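Local atomic coordinates of biliverdin reductase (Synechocystis sp., PDB entry 5B3T), a protein that reduces the tetrapyrrole biliverdin, probably to bilirubin, in an NAD(P)H-dependent reaction of the heme-degrading pathway. Residues S159-Q164 with Q246-F251; L221-L226 with E235-K240. All coordinates share one frame; numbering follows the deposited sequence.

Contact 1 (S159-Q164 with Q246-F251); sequences STIMGQ and QNERIF. With PO4 (phosphate ion), chain D.
With OG anti to the backbone N of S159 (chi1 179°) and CG likewise anti in E248, the serine hydroxyl and the extended glutamate chain converge on one face of an antiparallel strand pair. The pair belongs to the large mixed sheet of the C-terminal alpha/beta domain of this Gfo/Idh/MocA-family reductase, where strand 153-163 runs beside strand 248-255. S159 OG donates to E248 OE1 at 2.6 Å, reaching that oxygen from above the carboxylate plane, 62° out of it. I161 lies on the same face, its CD1 at 3.7 Å from E248 OE1, so this oxygen takes a hydroxyl from above the plane and has a methyl close by; R157 offers OE2 only a long, weak ion pair. With an alanine at E248, the buried S159 hydroxyl would probably lose this acceptor and a gap would be likely to open beside the I161 methyl.

The backbone ladder is regular. S159 and I250 form one hydrogen-bonded pair, I161 and E248 the next, the latter with I161 N 2.7 Å from E248 O. T160 and R249 make the non-hydrogen-bonded pair between them and turn to the other face. From there the R249 guanidinium meets a phosphate ion, probably from the crystallisation liquor, edge-on: NE gives O4 a nearly straight bond of 2.7 Å, and NH2 reaches O2 at 2.9 Å. NH1 makes a salt bridge with E265.

Beyond the last bridge the N247 side chain takes over the pairing. Its OD1 accepts from G163 N at 2.7 Å, the donor standing 40° above the amide plane, while a water donates to G163 O and accepts from N247 ND2 at 2.8 Å.

Contact 2 (L221-L226 with E235-K240); sequences LATAYL and EVIYGK
Four backbone hydrogen bonds tie L221-L226 to E235-K240, two each in the pairs A222 with Y238 and A224 with V236. A222 N reaches Y238 O at 2.8 Å, and V236 N meets A224 O at the same length. Between these pairs the CA hydrogens of T223 and I237 turn to V236 O and A222 O.

The two strands are the arms of a beta hairpin, 217-228 and 233-241, in the mixed sheet of the C-terminal domain.

Apolar contacts differ between its faces. On one, I237 lies alongside both T223 and L221, pointing the same way: its CD1 sits 3.7 Å from T223 CG2, and its CG2 is 4.1 Å from L221 CD1. T223 CG2 lies anti to its own carbonyl carbon, which sets the methyl beside I237 while OG1 bonds to Q205. Farther along this face E235 presents CG to the edge of the Y225 ring, 3.7 Å from CD1, with ring and carboxylate planes 83° apart. On the face of A222 and A224, L226 CD1 touches V236 CG2, and helix 183-189 covers V236 through A185 and I189.

Among polar ends, the E235 carboxylate is engaged by R157 and Y155, whereas K240 NZ donates to Y238 OH at 3.1 Å and also to T172 O.

Contacts 1 and 2 lie in the same mixed sheet, their centres about 11 Å apart, and contact 2 is nested in the chain loop that contact 1 closes. Strands 153-163 and 233-241 are direct neighbours, so the two contacts meet: T160 O is 2.9 Å from G239 N, a probable hydrogen bond, as is M162 N with G239 O. Contact 1 is a surface contact, and its chemistry is polar, with a carboxylate, an amide, an ion and a water. Contact 2 is partly buried and relies more on aliphatic side chains. Both rest on an antiparallel backbone ladder, so it is in their side chains that they part.

Contact 1 (S159-Q164 with Q246-F251)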
loop_
_atom_site.group_PDB
_atom_site.type_symbol
_atom_site.label_atom_id
_atom_site.label_comp_id
_atom_site.label_asym_id
_atom_site.label_seq_id
_atom_site.Cartn_x
_atom_site.Cartn_y
_atom_site.Cartn_z
ATOM N N SER A 159 5.655 12.805 7.054
ATOM C CA SER A 159 6.385 13.426 5.957
ATOM C C SER A 159 7.384 12.440 5.376
ATOM O O SER A 159 8.192 11.859 6.110
ATOM C CB SER A 159 7.107 14.695 6.423
ATOM O OG SER A 159 7.840 15.274 5.358
ATOM N N THR A 160 7.329 12.260 4.059
ATOM C CA THR A 160 8.269 11.426 3.320
ATOM C C THR A 160 8.882 12.286 2.223
ATOM O O THR A 160 8.195 12.658 1.266
ATOM C CB THR A 160 7.576 10.199 2.727
ATOM O OG1 THR A 160 6.806 9.545 3.744
ATOM C CG2 THR A 160 8.603 9.222 2.183
ATOM N N ILE A 161 10.164 12.610 2.363
ATOM C CA ILE A 161 10.896 13.374 1.359
ATOM C C ILE A 161 12.102 12.550 0.934
ATOM O O ILE A 161 12.915 12.151 1.777
ATOM C CB ILE A 161 11.323 14.754 1.877
ATOM C CG1 ILE A 161 10.095 15.653 2.049
ATOM C CG2 ILE A 161 12.319 15.392 0.921
ATOM C CD1 ILE A 161 10.410 17.033 2.577
ATOM N N MET A 162 12.216 12.295 -0.369
ATOM C CA MET A 162 13.245 11.415 -0.919
ATOM C C MET A 162 13.932 12.117 -2.086
ATOM O O MET A 162 13.406 12.140 -3.201
ATOM C CB MET A 162 12.635 10.083 -1.351
ATOM C CG MET A 162 13.564 9.198 -2.163
ATOM S SD MET A 162 15.113 8.870 -1.305
ATOM C CE MET A 162 14.511 8.121 0.207
ATOM N N GLY A 163 15.108 12.682 -1.833
ATOM C CA GLY A 163 15.871 13.292 -2.906
ATOM C C GLY A 163 16.380 12.243 -3.879
ATOM O O GLY A 163 16.834 11.167 -3.487
ATOM N N GLN A 164 16.291 12.561 -5.169
ATOM C CA GLN A 164 16.729 11.639 -6.214
ATOM C C GLN A 164 17.187 12.450 -7.416
ATOM O O GLN A 164 16.387 13.168 -8.022
ATOM C CB GLN A 164 15.607 10.675 -6.608
ATOM C CG GLN A 164 15.947 9.763 -7.779
ATOM C CD GLN A 164 17.176 8.914 -7.522
ATOM O OE1 GLN A 164 17.296 8.273 -6.478
ATOM N NE2 GLN A 164 18.099 8.901 -8.478
ATOM N N GLN A 246 17.449 17.428 1.311
ATOM C CA GLN A 246 17.421 16.781 2.619
ATOM C C GLN A 246 16.266 15.793 2.661
ATOM O O GLN A 246 15.111 16.176 2.446
ATOM C CB GLN A 246 17.285 17.801 3.755
ATOM C CG GLN A 246 17.511 17.192 5.136
ATOM C CD GLN A 246 16.849 17.984 6.246
ATOM O OE1 GLN A 246 15.711 18.433 6.108
ATOM N NE2 GLN A 246 17.558 18.156 7.355
ATOM N N ASN A 247 16.579 14.531 2.940
ATOM C CA ASN A 247 15.565 13.496 3.054
ATOM C C ASN A 247 14.875 13.561 4.414
ATOM O O ASN A 247 15.409 14.095 5.391
ATOM C CB ASN A 247 16.181 12.114 2.843
ATOM C CG ASN A 247 16.643 11.897 1.417
ATOM O OD1 ASN A 247 16.454 12.755 0.554
ATOM N ND2 ASN A 247 17.248 10.744 1.159
ATOM N N GLU A 248 13.669 13.000 4.465
ATOM C CA GLU A 248 12.856 13.014 5.672
ATOM C C GLU A 248 11.921 11.815 5.646
ATOM O O GLU A 248 11.195 11.619 4.668
ATOM C CB GLU A 248 12.045 14.313 5.778
ATOM C CG GLU A 248 11.512 14.610 7.167
ATOM C CD GLU A 248 10.643 15.854 7.211
ATOM O OE1 GLU A 248 10.149 16.274 6.143
ATOM O OE2 GLU A 248 10.455 16.415 8.312
ATOM N N ARG A 249 11.954 11.010 6.710
ATOM C CA ARG A 249 10.991 9.930 6.937
ATOM C C ARG A 249 10.514 10.064 8.379
ATOM O O ARG A 249 11.079 9.456 9.291
ATOM C CB ARG A 249 11.592 8.552 6.665
ATOM C CG ARG A 249 11.690 8.188 5.193
ATOM C CD ARG A 249 11.654 6.675 5.000
ATOM N NE ARG A 249 12.795 6.005 5.620
ATOM C CZ ARG A 249 12.740 4.797 6.174
ATOM N NH1 ARG A 249 11.597 4.125 6.194
ATOM N NH2 ARG A 249 13.828 4.263 6.713
ATOM N N ILE A 250 9.464 10.859 8.578
ATOM C CA ILE A 250 8.975 11.210 9.905
ATOM C C ILE A 250 7.503 10.836 10.013
ATOM O O ILE A 250 6.721 11.076 9.085
ATOM C CB ILE A 250 9.173 12.713 10.201
ATOM C CG1 ILE A 250 10.655 13.081 10.146
ATOM C CG2 ILE A 250 8.591 13.080 11.555
ATOM C CD1 ILE A 250 11.493 12.414 11.204
ATOM N N PHE A 251 7.132 10.245 11.148
ATOM C CA PHE A 251 5.733 10.016 11.510
ATOM C C PHE A 251 5.616 10.363 12.992
ATOM O O PHE A 251 6.034 9.585 13.854
ATOM C CB PHE A 251 5.302 8.580 11.226
ATOM C CG PHE A 251 3.811 8.407 11.069
ATOM C CD1 PHE A 251 2.925 9.333 11.597
ATOM C CD2 PHE A 251 3.299 7.315 10.385
ATOM C CE1 PHE A 251 1.561 9.173 11.450
ATOM C CE2 PHE A 251 1.933 7.150 10.234
ATOM C CZ PHE A 251 1.064 8.080 10.768
HETATM P P PO4 D . 16.653 6.433 5.668
HETATM O O1 PO4 D . 17.463 6.977 6.821
HETATM O O2 PO4 D . 16.465 4.945 5.847
HETATM O O3 PO4 D . 17.379 6.699 4.372
HETATM O O4 PO4 D . 15.303 7.109 5.636
HETATM O O HOH W 1 18.486 10.526 -1.398
#

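Contact 2 (L221-L226 with E235-K240)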
loop_
_atom_site.group_PDB
_atom_site.type_symbol
_atom_site.label_atom_id
_atom_site.label_comp_id
_atom_site.label_asym_id
_atom_site.label_seq_id
_atom_site.Cartn_x
_atom_site.Cartn_y
_atom_site.Cartn_z
ATOM N N LEU A 221 6.078 17.673 -5.169
ATOM C CA LEU A 221 5.829 17.994 -3.769
ATOM C C LEU A 221 4.325 18.066 -3.578
ATOM O O LEU A 221 3.666 18.939 -4.154
ATOM C CB LEU A 221 6.490 19.313 -3.359
ATOM C CG LEU A 221 6.135 19.788 -1.947
ATOM C CD1 LEU A 221 6.536 18.749 -0.906
ATOM C CD2 LEU A 221 6.781 21.132 -1.647
ATOM N N ALA A 222 3.782 17.144 -2.791
ATOM C CA ALA A 222 2.351 17.080 -2.540
ATOM C C ALA A 222 2.112 17.191 -1.043
ATOM O O ALA A 222 2.731 16.470 -0.255
ATOM C CB ALA A 222 1.748 15.787 -3.089
ATOM N N THR A 223 1.219 18.100 -0.658
ATOM C CA THR A 223 0.938 18.389 0.739
ATOM C C THR A 223 -0.560 18.304 0.969
ATOM O O THR A 223 -1.340 18.859 0.190
ATOM C CB THR A 223 1.451 19.780 1.130
ATOM O OG1 THR A 223 0.899 20.757 0.239
ATOM C CG2 THR A 223 2.966 19.834 1.044
ATOM N N ALA A 224 -0.961 17.610 2.031
ATOM C CA ALA A 224 -2.361 17.507 2.414
ATOM C C ALA A 224 -2.490 17.828 3.893
ATOM O O ALA A 224 -1.766 17.263 4.720
ATOM C CB ALA A 224 -2.923 16.112 2.119
ATOM N N TYR A 225 -3.402 18.738 4.221
ATOM C CA TYR A 225 -3.655 19.142 5.597
ATOM C C TYR A 225 -5.076 18.733 5.958
ATOM O O TYR A 225 -6.040 19.222 5.357
ATOM C CB TYR A 225 -3.427 20.646 5.767
ATOM C CG TYR A 225 -2.047 21.060 5.305
ATOM C CD1 TYR A 225 -0.915 20.700 6.028
ATOM C CD2 TYR A 225 -1.870 21.783 4.133
ATOM C CE1 TYR A 225 0.351 21.062 5.604
ATOM C CE2 TYR A 225 -0.607 22.151 3.701
ATOM C CZ TYR A 225 0.499 21.788 4.442
ATOM O OH TYR A 225 1.758 22.150 4.020
ATOM N N LEU A 226 -5.198 17.825 6.922
ATOM C CA LEU A 226 -6.444 17.129 7.204
ATOM C C LEU A 226 -6.967 17.506 8.581
ATOM O O LEU A 226 -6.194 17.658 9.533
ATOM C CB LEU A 226 -6.252 15.611 7.142
ATOM C CG LEU A 226 -5.579 15.006 5.910
ATOM C CD1 LEU A 226 -5.420 13.506 6.088
ATOM C CD2 LEU A 226 -6.370 15.310 4.651
ATOM N N GLU A 235 -0.859 16.632 9.132
ATOM C CA GLU A 235 -0.134 17.086 7.956
ATOM C C GLU A 235 0.467 15.866 7.273
ATOM O O GLU A 235 1.107 15.039 7.930
ATOM C CB GLU A 235 0.961 18.085 8.340
ATOM C CG GLU A 235 0.459 19.263 9.161
ATOM C CD GLU A 235 1.589 20.070 9.770
ATOM O OE1 GLU A 235 2.734 19.575 9.777
ATOM O OE2 GLU A 235 1.332 21.191 10.254
ATOM N N VAL A 236 0.240 15.742 5.967
ATOM C CA VAL A 236 0.712 14.601 5.189
ATOM C C VAL A 236 1.503 15.138 4.005
ATOM O O VAL A 236 0.941 15.814 3.135
ATOM C CB VAL A 236 -0.445 13.707 4.713
ATOM C CG1 VAL A 236 0.089 12.503 3.961
ATOM C CG2 VAL A 236 -1.296 13.263 5.894
ATOM N N ILE A 237 2.799 14.834 3.970
ATOM C CA ILE A 237 3.738 15.433 3.028
ATOM C C ILE A 237 4.400 14.324 2.221
ATOM O O ILE A 237 4.884 13.340 2.792
ATOM C CB ILE A 237 4.803 16.277 3.753
ATOM C CG1 ILE A 237 4.160 17.153 4.832
ATOM C CG2 ILE A 237 5.581 17.130 2.761
ATOM C CD1 ILE A 237 3.190 18.185 4.295
ATOM N N TYR A 238 4.430 14.488 0.899
ATOM C CA TYR A 238 5.107 13.543 0.017
ATOM C C TYR A 238 5.916 14.324 -1.005
ATOM O O TYR A 238 5.347 15.040 -1.835
ATOM C CB TYR A 238 4.115 12.612 -0.689
ATOM C CG TYR A 238 4.776 11.565 -1.566
ATOM C CD1 TYR A 238 5.072 11.826 -2.899
ATOM C CD2 TYR A 238 5.106 10.317 -1.056
ATOM C CE1 TYR A 238 5.679 10.872 -3.698
ATOM C CE2 TYR A 238 5.711 9.357 -1.847
ATOM C CZ TYR A 238 5.994 9.641 -3.167
ATOM O OH TYR A 238 6.595 8.688 -3.957
ATOM N N GLY A 239 7.236 14.175 -0.950
ATOM C CA GLY A 239 8.108 14.804 -1.921
ATOM C C GLY A 239 9.222 13.887 -2.379
ATOM O O GLY A 239 9.760 13.112 -1.584
ATOM N N LYS A 240 9.569 13.952 -3.661
ATOM C CA LYS A 240 10.701 13.198 -4.178
ATOM C C LYS A 240 11.184 13.868 -5.453
ATOM O O LYS A 240 10.435 14.588 -6.119
ATOM C CB LYS A 240 10.345 11.729 -4.440
ATOM C CG LYS A 240 9.414 11.492 -5.620
ATOM C CD LYS A 240 9.141 10.003 -5.795
ATOM C CE LYS A 240 8.066 9.750 -6.834
ATOM N NZ LYS A 240 7.632 8.325 -6.829
#